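PDB 6C1Z: fatty acid-binding protein homolog 8 from Caenorhabditis elegans, which binds unsaturated fatty acids such as oleic acid and carries them from lysosomes into the nucleus, where it activates genes that promote longevity. Local coordinates for residues 107-121 against 124-136. Sequence-based numbering, arbitrary orientation.
Sequences HSSVFTTWLENGKLL and YQSGSVICRREFV. With SO4 (sulfate ion), chain B.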
ATOM      1  N   HIS A 107      -9.990   4.598 -10.917  1.00 26.37           N
ATOM      2  CA  HIS A 107     -10.307   3.301 -10.346  1.00 26.91           C
ATOM      3  C   HIS A 107     -10.036   3.361  -8.859  1.00 24.16           C
ATOM      4  O   HIS A 107      -9.024   3.918  -8.428  1.00 24.38           O
ATOM      5  CB  HIS A 107      -9.440   2.187 -10.947  1.00 25.69           C
ATOM      6  CG  HIS A 107      -9.595   2.042 -12.421  1.00 28.20           C
ATOM      7  ND1 HIS A 107     -10.431   1.107 -12.983  1.00 31.64           N
ATOM      8  CD2 HIS A 107      -9.048   2.727 -13.454  1.00 32.23           C
ATOM      9  CE1 HIS A 107     -10.392   1.211 -14.299  1.00 34.20           C
ATOM     10  NE2 HIS A 107      -9.561   2.189 -14.611  1.00 35.74           N
ATOM     11  N   SER A 108     -10.896   2.729  -8.073  1.00 23.91           N
ATOM     12  CA  SER A 108     -10.703   2.650  -6.641  1.00 21.19           C
ATOM     13  C   SER A 108      -9.951   1.374  -6.314  1.00 19.73           C
ATOM     14  O   SER A 108      -9.975   0.402  -7.083  1.00 23.65           O
ATOM     15  CB  SER A 108     -12.062   2.663  -5.932  1.00 25.08           C
ATOM     16  OG  SER A 108     -12.755   3.865  -6.178  1.00 26.46           O
ATOM     17  N   SER A 109      -9.306   1.371  -5.146  1.00 18.50           N
ATOM     18  CA  SER A 109      -8.533   0.226  -4.695  1.00 18.82           C
ATOM     19  C   SER A 109      -8.766  -0.015  -3.215  1.00 17.83           C
ATOM     20  O   SER A 109      -9.153   0.879  -2.469  1.00 19.26           O
ATOM     21  CB  SER A 109      -7.023   0.425  -4.874  1.00 20.94           C
ATOM     22  OG  SER A 109      -6.652   0.466  -6.240  1.00 21.35           O
ATOM     23  N   VAL A 110      -8.515  -1.264  -2.792  1.00 18.49           N
ATOM     24  CA  VAL A 110      -8.461  -1.619  -1.373  1.00 19.46           C
ATOM     25  C   VAL A 110      -7.108  -2.242  -1.104  1.00 19.12           C
ATOM     26  O   VAL A 110      -6.722  -3.198  -1.785  1.00 18.80           O
ATOM     27  CB  VAL A 110      -9.578  -2.596  -0.963  1.00 19.59           C
ATOM     28  CG1 VAL A 110      -9.468  -2.929   0.519  1.00 24.08           C
ATOM     29  CG2 VAL A 110     -10.915  -1.979  -1.254  1.00 24.43           C
ATOM     30  N   PHE A 111      -6.392  -1.705  -0.115  1.00 17.40           N
ATOM     31  CA  PHE A 111      -5.094  -2.218   0.292  1.00 18.04           C
ATOM     32  C   PHE A 111      -5.220  -2.841   1.674  1.00 19.17           C
ATOM     33  O   PHE A 111      -5.807  -2.249   2.577  1.00 23.01           O
ATOM     34  CB  PHE A 111      -4.063  -1.103   0.344  1.00 18.52           C
ATOM     35  CG  PHE A 111      -4.009  -0.268  -0.896  1.00 19.60           C
ATOM     36  CD1 PHE A 111      -3.712  -0.823  -2.128  1.00 22.56           C
ATOM     37  CD2 PHE A 111      -4.282   1.077  -0.838  1.00 24.56           C
ATOM     38  CE1 PHE A 111      -3.661  -0.017  -3.278  1.00 23.97           C
ATOM     39  CE2 PHE A 111      -4.227   1.874  -1.988  1.00 24.35           C
ATOM     40  CZ  PHE A 111      -3.914   1.321  -3.186  1.00 21.01           C
ATOM     41  N   THR A 112      -4.704  -4.051   1.838  1.00 16.75           N
ATOM     42  CA  THR A 112      -4.743  -4.724   3.126  1.00 17.30           C
ATOM     43  C   THR A 112      -3.328  -5.090   3.503  1.00 17.09           C
ATOM     44  O   THR A 112      -2.613  -5.664   2.680  1.00 19.35           O
ATOM     45  CB  THR A 112      -5.612  -5.976   3.047  1.00 19.29           C
ATOM     46  OG1 THR A 112      -6.901  -5.624   2.529  1.00 20.71           O
ATOM     47  CG2 THR A 112      -5.772  -6.594   4.436  1.00 21.89           C
ATOM     48  N   THR A 113      -2.924  -4.747   4.733  1.00 17.60           N
ATOM     49  CA  THR A 113      -1.584  -5.035   5.228  1.00 17.66           C
ATOM     50  C   THR A 113      -1.733  -5.812   6.522  1.00 16.53           C
ATOM     51  O   THR A 113      -2.432  -5.388   7.435  1.00 17.73           O
ATOM     52  CB  THR A 113      -0.793  -3.751   5.455  1.00 17.30           C
ATOM     53  OG1 THR A 113      -0.746  -2.999   4.234  1.00 18.34           O
ATOM     54  CG2 THR A 113       0.616  -4.018   5.873  1.00 18.26           C
ATOM     55  N   TRP A 114      -1.048  -6.952   6.599  1.00 18.27           N
ATOM     56  CA  TRP A 114      -1.196  -7.809   7.766  1.00 19.64           C
ATOM     57  C   TRP A 114       0.104  -8.562   7.990  1.00 18.78           C
ATOM     58  O   TRP A 114       0.986  -8.596   7.149  1.00 19.02           O
ATOM     59  CB  TRP A 114      -2.446  -8.705   7.679  1.00 20.74           C
ATOM     60  CG  TRP A 114      -2.353  -9.909   6.790  1.00 20.51           C
ATOM     61  CD1 TRP A 114      -2.146 -11.208   7.190  1.00 23.27           C
ATOM     62  CD2 TRP A 114      -2.500  -9.955   5.364  1.00 21.14           C
ATOM     63  NE1 TRP A 114      -2.127 -12.030   6.101  1.00 25.35           N
ATOM     64  CE2 TRP A 114      -2.394 -11.309   4.974  1.00 23.14           C
ATOM     65  CE3 TRP A 114      -2.744  -8.982   4.379  1.00 21.40           C
ATOM     66  CZ2 TRP A 114      -2.459 -11.713   3.645  1.00 23.82           C
ATOM     67  CZ3 TRP A 114      -2.843  -9.385   3.064  1.00 21.72           C
ATOM     68  CH2 TRP A 114      -2.701 -10.751   2.704  1.00 22.32           C
ATOM     69  N   LEU A 115       0.213  -9.166   9.168  1.00 19.60           N
ATOM     70  CA  LEU A 115       1.400  -9.924   9.565  1.00 20.01           C
ATOM     71  C   LEU A 115       1.088 -11.407   9.675  1.00 20.95           C
ATOM     72  O   LEU A 115       0.033 -11.801  10.182  1.00 23.13           O
ATOM     73  CB  LEU A 115       1.941  -9.425  10.903  1.00 21.68           C
ATOM     74  CG  LEU A 115       2.337  -7.954  11.007  1.00 22.22           C
ATOM     75  CD1 LEU A 115       2.876  -7.632  12.379  1.00 26.19           C
ATOM     76  CD2 LEU A 115       3.358  -7.605   9.947  1.00 24.39           C
ATOM     77  N   GLU A 116       2.013 -12.228   9.199  1.00 21.13           N
ATOM     78  CA  GLU A 116       1.888 -13.672   9.316  1.00 23.75           C
ATOM     79  C   GLU A 116       3.252 -14.236   9.622  1.00 24.84           C
ATOM     80  O   GLU A 116       4.168 -14.129   8.803  1.00 24.61           O
ATOM     81  CB  GLU A 116       1.350 -14.302   8.039  1.00 28.85           C
ATOM     82  CG  GLU A 116      -0.122 -14.071   7.901  1.00 33.94           C
ATOM     83  CD  GLU A 116      -0.726 -14.826   6.759  1.00 25.95           C
ATOM     84  OE1 GLU A 116       0.040 -15.411   5.956  1.00 33.01           O
ATOM     85  OE2 GLU A 116      -1.966 -14.794   6.650  1.00 27.78           O
ATOM     86  N   ASN A 117       3.378 -14.855  10.782  1.00 24.08           N
ATOM     87  CA  ASN A 117       4.555 -15.621  11.115  1.00 26.75           C
ATOM     88  C   ASN A 117       5.834 -14.840  10.829  1.00 26.74           C
ATOM     89  O   ASN A 117       6.798 -15.355  10.272  1.00 34.60           O
ATOM     90  CB  ASN A 117       4.527 -16.975  10.403  1.00 28.83           C
ATOM     91  CG  ASN A 117       3.250 -17.743  10.688  1.00 28.35           C
ATOM     92  OD1 ASN A 117       2.900 -17.945  11.844  1.00 32.30           O
ATOM     93  ND2 ASN A 117       2.532 -18.125   9.639  1.00 30.69           N
ATOM     94  N   GLY A 118       5.831 -13.574  11.235  1.00 31.50           N
ATOM     95  CA  GLY A 118       7.019 -12.759  11.153  1.00 32.52           C
ATOM     96  C   GLY A 118       7.185 -12.008   9.856  1.00 30.60           C
ATOM     97  O   GLY A 118       8.057 -11.134   9.774  1.00 33.46           O
ATOM     98  N   LYS A 119       6.371 -12.298   8.851  1.00 24.77           N
ATOM     99  CA  LYS A 119       6.427 -11.601   7.578  1.00 25.48           C
ATOM    100  C   LYS A 119       5.295 -10.598   7.505  1.00 23.10           C
ATOM    101  O   LYS A 119       4.296 -10.696   8.221  1.00 23.70           O
ATOM    102  CB  LYS A 119       6.310 -12.594   6.423  1.00 24.82           C
ATOM    103  CG  LYS A 119       7.500 -13.546   6.317  1.00 35.22           C
ATOM    104  CD  LYS A 119       7.480 -14.328   5.010  1.00 51.00           C
ATOM    105  CE  LYS A 119       8.891 -14.704   4.574  1.00 65.74           C
ATOM    106  NZ  LYS A 119       8.934 -15.385   3.253  1.00 69.58           N
ATOM    107  N   LEU A 120       5.454  -9.628   6.620  1.00 20.89           N
ATOM    108  CA  LEU A 120       4.412  -8.655   6.341  1.00 21.54           C
ATOM    109  C   LEU A 120       3.860  -8.895   4.940  1.00 19.40           C
ATOM    110  O   LEU A 120       4.626  -9.039   3.974  1.00 20.77           O
ATOM    111  CB  LEU A 120       4.930  -7.235   6.498  1.00 19.86           C
ATOM    112  CG  LEU A 120       3.932  -6.105   6.234  1.00 20.23           C
ATOM    113  CD1 LEU A 120       4.280  -4.893   7.104  1.00 24.35           C
ATOM    114  CD2 LEU A 120       3.945  -5.718   4.776  1.00 21.31           C
ATOM    115  N   LEU A 121       2.535  -8.997   4.848  1.00 18.70           N
ATOM    116  CA  LEU A 121       1.844  -9.305   3.603  1.00 20.77           C
ATOM    117  C   LEU A 121       0.965  -8.126   3.222  1.00 17.95           C
ATOM    118  O   LEU A 121       0.451  -7.426   4.090  1.00 18.79           O
ATOM    119  CB  LEU A 121       1.004 -10.602   3.703  1.00 22.29           C
ATOM    120  CG  LEU A 121       1.763 -11.924   3.524  1.00 29.61           C
ATOM    121  CD1 LEU A 121       2.754 -12.144   4.638  1.00 34.84           C
ATOM    122  CD2 LEU A 121       0.797 -13.093   3.434  1.00 32.38           C
ATOM    123  N   TYR A 124      -3.214  -5.617  -2.894  1.00 19.31           N
ATOM    124  CA  TYR A 124      -3.774  -4.447  -3.552  1.00 17.95           C
ATOM    125  C   TYR A 124      -4.829  -4.956  -4.514  1.00 18.75           C
ATOM    126  O   TYR A 124      -4.534  -5.743  -5.419  1.00 20.04           O
ATOM    127  CB  TYR A 124      -2.722  -3.649  -4.335  1.00 19.47           C
ATOM    128  CG  TYR A 124      -1.361  -3.469  -3.705  1.00 19.96           C
ATOM    129  CD1 TYR A 124      -1.215  -3.334  -2.331  1.00 19.48           C
ATOM    130  CD2 TYR A 124      -0.225  -3.416  -4.496  1.00 20.31           C
ATOM    131  CE1 TYR A 124       0.030  -3.171  -1.768  1.00 20.90           C
ATOM    132  CE2 TYR A 124       1.020  -3.247  -3.932  1.00 23.13           C
ATOM    133  CZ  TYR A 124       1.125  -3.129  -2.569  1.00 20.97           C
ATOM    134  OH  TYR A 124       2.386  -2.974  -2.019  1.00 24.96           O
ATOM    135  N   GLN A 125      -6.066  -4.523  -4.301  1.00 19.51           N
ATOM    136  CA  GLN A 125      -7.203  -4.992  -5.073  1.00 21.56           C
ATOM    137  C   GLN A 125      -7.862  -3.832  -5.796  1.00 19.19           C
ATOM    138  O   GLN A 125      -8.124  -2.793  -5.182  1.00 20.74           O
ATOM    139  CB  GLN A 125      -8.161  -5.622  -4.075  1.00 24.01           C
ATOM    140  CG  GLN A 125      -9.595  -5.801  -4.515  1.00 36.51           C
ATOM    141  CD  GLN A 125     -10.462  -6.321  -3.379  1.00 41.73           C
ATOM    142  OE1 GLN A 125     -10.162  -7.347  -2.773  1.00 42.54           O
ATOM    143  NE2 GLN A 125     -11.514  -5.591  -3.064  1.00 43.26           N
ATOM    144  N   SER A 126      -8.120  -4.011  -7.089  1.00 20.43           N
ATOM    145  CA  SER A 126      -8.987  -3.110  -7.847  1.00 21.66           C
ATOM    146  C   SER A 126      -9.642  -3.897  -8.967  1.00 21.78           C
ATOM    147  O   SER A 126      -8.986  -4.699  -9.636  1.00 23.93           O
ATOM    148  CB  SER A 126      -8.198  -1.936  -8.452  1.00 22.06           C
ATOM    149  OG  SER A 126      -9.063  -1.026  -9.087  1.00 23.52           O
ATOM    150  N   GLY A 127     -10.952  -3.711  -9.127  1.00 33.21           N
ATOM    151  CA  GLY A 127     -11.682  -4.411 -10.175  1.00 34.14           C
ATOM    152  C   GLY A 127     -11.507  -5.908 -10.039  1.00 32.64           C
ATOM    153  O   GLY A 127     -11.642  -6.472  -8.953  1.00 31.62           O
ATOM    154  N   SER A 128     -11.109  -6.552 -11.130  1.00 30.27           N
ATOM    155  CA  SER A 128     -10.933  -7.995 -11.155  1.00 31.45           C
ATOM    156  C   SER A 128      -9.549  -8.442 -10.700  1.00 26.23           C
ATOM    157  O   SER A 128      -9.247  -9.633 -10.775  1.00 30.84           O
ATOM    158  CB  SER A 128     -11.173  -8.513 -12.570  1.00 41.82           C
ATOM    159  OG  SER A 128     -10.209  -7.969 -13.447  1.00 43.93           O
ATOM    160  N   VAL A 129      -8.686  -7.530 -10.246  1.00 24.54           N
ATOM    161  CA  VAL A 129      -7.293  -7.870  -9.987  1.00 24.50           C
ATOM    162  C   VAL A 129      -6.966  -7.755  -8.504  1.00 24.89           C
ATOM    163  O   VAL A 129      -7.247  -6.732  -7.869  1.00 24.29           O
ATOM    164  CB  VAL A 129      -6.320  -7.014 -10.813  1.00 23.80           C
ATOM    165  CG1 VAL A 129      -4.854  -7.440 -10.521  1.00 27.19           C
ATOM    166  CG2 VAL A 129      -6.648  -7.130 -12.285  1.00 29.59           C
ATOM    167  N   ILE A 130      -6.339  -8.795  -7.965  1.00 27.27           N
ATOM    168  CA  ILE A 130      -5.677  -8.738  -6.668  1.00 26.87           C
ATOM    169  C   ILE A 130      -4.192  -9.000  -6.857  1.00 23.31           C
ATOM    170  O   ILE A 130      -3.801 -10.024  -7.431  1.00 28.49           O
ATOM    171  CB  ILE A 130      -6.273  -9.745  -5.674  1.00 31.34           C
ATOM    172  CG1 ILE A 130      -7.702  -9.355  -5.329  1.00 38.94           C
ATOM    173  CG2 ILE A 130      -5.437  -9.785  -4.393  1.00 32.18           C
ATOM    174  CD1 ILE A 130      -8.417 -10.381  -4.521  1.00 42.52           C
ATOM    175  N   CYS A 131      -3.380  -8.085  -6.351  1.00 24.03           N
ATOM    176  CA  CYS A 131      -1.928  -8.219  -6.283  1.00 26.00           C
ATOM    177  C   CYS A 131      -1.568  -8.669  -4.871  1.00 19.81           C
ATOM    178  O   CYS A 131      -2.151  -8.183  -3.904  1.00 21.42           O
ATOM    179  CB  CYS A 131      -1.239  -6.868  -6.596  1.00 24.29           C
ATOM    180  SG  CYS A 131       0.462  -6.707  -5.997  1.00 23.50           S
ATOM    181  N   ARG A 132      -0.593  -9.569  -4.754  1.00 21.35           N
ATOM    182  CA  ARG A 132      -0.123 -10.057  -3.462  1.00 22.76           C
ATOM    183  C   ARG A 132       1.367  -9.767  -3.341  1.00 21.17           C
ATOM    184  O   ARG A 132       2.126 -10.025  -4.272  1.00 25.04           O
ATOM    185  CB  ARG A 132      -0.370 -11.571  -3.311  1.00 25.34           C
ATOM    186  CG  ARG A 132      -1.804 -12.008  -3.505  1.00 30.26           C
ATOM    187  CD  ARG A 132      -1.971 -13.533  -3.477  1.00 37.66           C
ATOM    188  NE  ARG A 132      -3.388 -13.877  -3.510  1.00 37.09           N
ATOM    189  CZ  ARG A 132      -4.198 -13.723  -2.473  1.00 43.47           C
ATOM    190  NH1 ARG A 132      -3.717 -13.265  -1.325  1.00 48.93           N
ATOM    191  NH2 ARG A 132      -5.481 -14.042  -2.580  1.00 61.43           N
ATOM    192  N   ARG A 133       1.766  -9.209  -2.216  1.00 20.60           N
ATOM    193  CA  ARG A 133       3.165  -8.920  -1.954  1.00 22.89           C
ATOM    194  C   ARG A 133       3.533  -9.412  -0.572  1.00 24.07           C
ATOM    195  O   ARG A 133       2.702  -9.430   0.338  1.00 25.90           O
ATOM    196  CB  ARG A 133       3.483  -7.446  -2.118  1.00 25.39           C
ATOM    197  CG  ARG A 133       3.914  -7.192  -3.559  1.00 44.97           C
ATOM    198  CD  ARG A 133       3.402  -5.926  -4.123  1.00 37.45           C
ATOM    199  NE  ARG A 133       4.397  -4.867  -4.103  1.00 32.42           N
ATOM    200  CZ  ARG A 133       5.359  -4.709  -5.011  1.00 30.52           C
ATOM    201  NH1 ARG A 133       5.519  -5.584  -5.981  1.00 29.80           N
ATOM    202  NH2 ARG A 133       6.194  -3.692  -4.919  1.00 29.82           N
ATOM    203  N   GLU A 134       4.778  -9.856  -0.435  1.00 22.61           N
ATOM    204  CA  GLU A 134       5.308 -10.356   0.820  1.00 24.45           C
ATOM    205  C   GLU A 134       6.650  -9.682   1.092  1.00 23.36           C
ATOM    206  O   GLU A 134       7.500  -9.582   0.194  1.00 24.88           O
ATOM    207  CB  GLU A 134       5.467 -11.868   0.727  1.00 27.44           C
ATOM    208  CG  GLU A 134       6.021 -12.519   1.957  1.00 33.43           C
ATOM    209  CD  GLU A 134       6.205 -14.009   1.755  1.00 47.35           C
ATOM    210  OE1 GLU A 134       6.865 -14.397   0.768  1.00 53.06           O
ATOM    211  OE2 GLU A 134       5.668 -14.787   2.567  1.00 55.19           O
ATOM    212  N   PHE A 135       6.850  -9.267   2.345  1.00 23.58           N
ATOM    213  CA  PHE A 135       8.046  -8.572   2.809  1.00 22.60           C
ATOM    214  C   PHE A 135       8.618  -9.275   4.029  1.00 25.52           C
ATOM    215  O   PHE A 135       7.897  -9.910   4.810  1.00 26.86           O
ATOM    216  CB  PHE A 135       7.712  -7.149   3.296  1.00 22.91           C
ATOM    217  CG  PHE A 135       7.137  -6.222   2.238  1.00 23.27           C
ATOM    218  CD1 PHE A 135       5.826  -6.339   1.804  1.00 21.06           C
ATOM    219  CD2 PHE A 135       7.913  -5.193   1.707  1.00 23.85           C
ATOM    220  CE1 PHE A 135       5.325  -5.487   0.875  1.00 22.34           C
ATOM    221  CE2 PHE A 135       7.420  -4.337   0.756  1.00 23.29           C
ATOM    222  CZ  PHE A 135       6.125  -4.476   0.340  1.00 22.86           C
ATOM    223  N   VAL A 136       9.940  -9.160   4.194  1.00 27.15           N
ATOM    224  CA  VAL A 136      10.636  -9.647   5.383  1.00 30.36           C
ATOM    225  C   VAL A 136      11.229  -8.463   6.139  1.00 29.40           C
ATOM    226  O   VAL A 136      11.549  -7.416   5.558  1.00 28.36           O
ATOM    227  CB  VAL A 136      11.740 -10.670   5.059  1.00 34.54           C
ATOM    228  CG1 VAL A 136      11.164 -11.832   4.303  1.00 50.59           C
ATOM    229  CG2 VAL A 136      12.890 -10.010   4.292  1.00 38.73           C
TER
HETATM  230  S   SO4 B 201     -14.075   1.317  -9.496  1.00 45.30           S
HETATM  231  O1  SO4 B 201     -14.436   2.307  -8.480  1.00 46.23           O
HETATM  232  O2  SO4 B 201     -15.082   0.269  -9.565  1.00 46.07           O
HETATM  233  O3  SO4 B 201     -13.933   1.966 -10.794  1.00 48.90           O
HETATM  234  O4  SO4 B 201     -12.759   0.761  -9.154  1.00 45.63           O
HETATM  235  O   HOH W   1     -10.883  -1.103 -11.170  1.00 35.20           O
HETATM  236  O   HOH W   2     -12.356  -1.621  -7.567  1.00 29.22           O
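Lys119 lies against Glu134, Phe135 and Val136 where two consecutive antiparallel beta hairpins of the fatty acid-binding protein barrel share strand 119-126. This up-and-down meander pairs Leu120 with Phe135 and Val110 with Gln125, each through two backbone hydrogen bonds. Lys119 can be followed outward. Its CB sits 3.5 Å from Phe135 O. With CG anti to the carbonyl carbon (chi1 -66°) and the chain extended beyond it, the side chain reaches across to Glu134. CD passes 3.1 Å from Glu134 OE2, and CE rests on Val136 CG1 at 3.7 Å. NZ ends in a salt bridge to Glu134 OE1 at 3.4 Å. Cutting Lys119 back to an alanine is likely to leave the Glu134 carboxylate without this cation and Val136 CG1 without its methylene neighbour.

The next residue, Leu120, lies beside Phe135 and points the same way. Its CD2 meets Phe135 CD1 at 3.6 Å, and both side chains touch Trp12 of strand 10-18. Further along, Phe111 and Tyr124 form an oblique aromatic pair. Their ring planes are at 86°, with Phe111 CD1 3.5 Å from Tyr124 CD1. Tyr124 CB lies in plane at the edge of the Phe111 ring. Phe111 also touches Tyr23 of helix 20-27, and Tyr124 OH is hydrogen-bonded to Gln122.

At the other end, the type II' turn 126-129 is tied to the chain before strand 109-116. Ser126 OG donates to Ser108 O at 2.6 Å, tilted 27° from the carbonyl plane. One water bonds both His107 ND1 and Ser126 OG, donating to the serine oxygen at 2.8 Å.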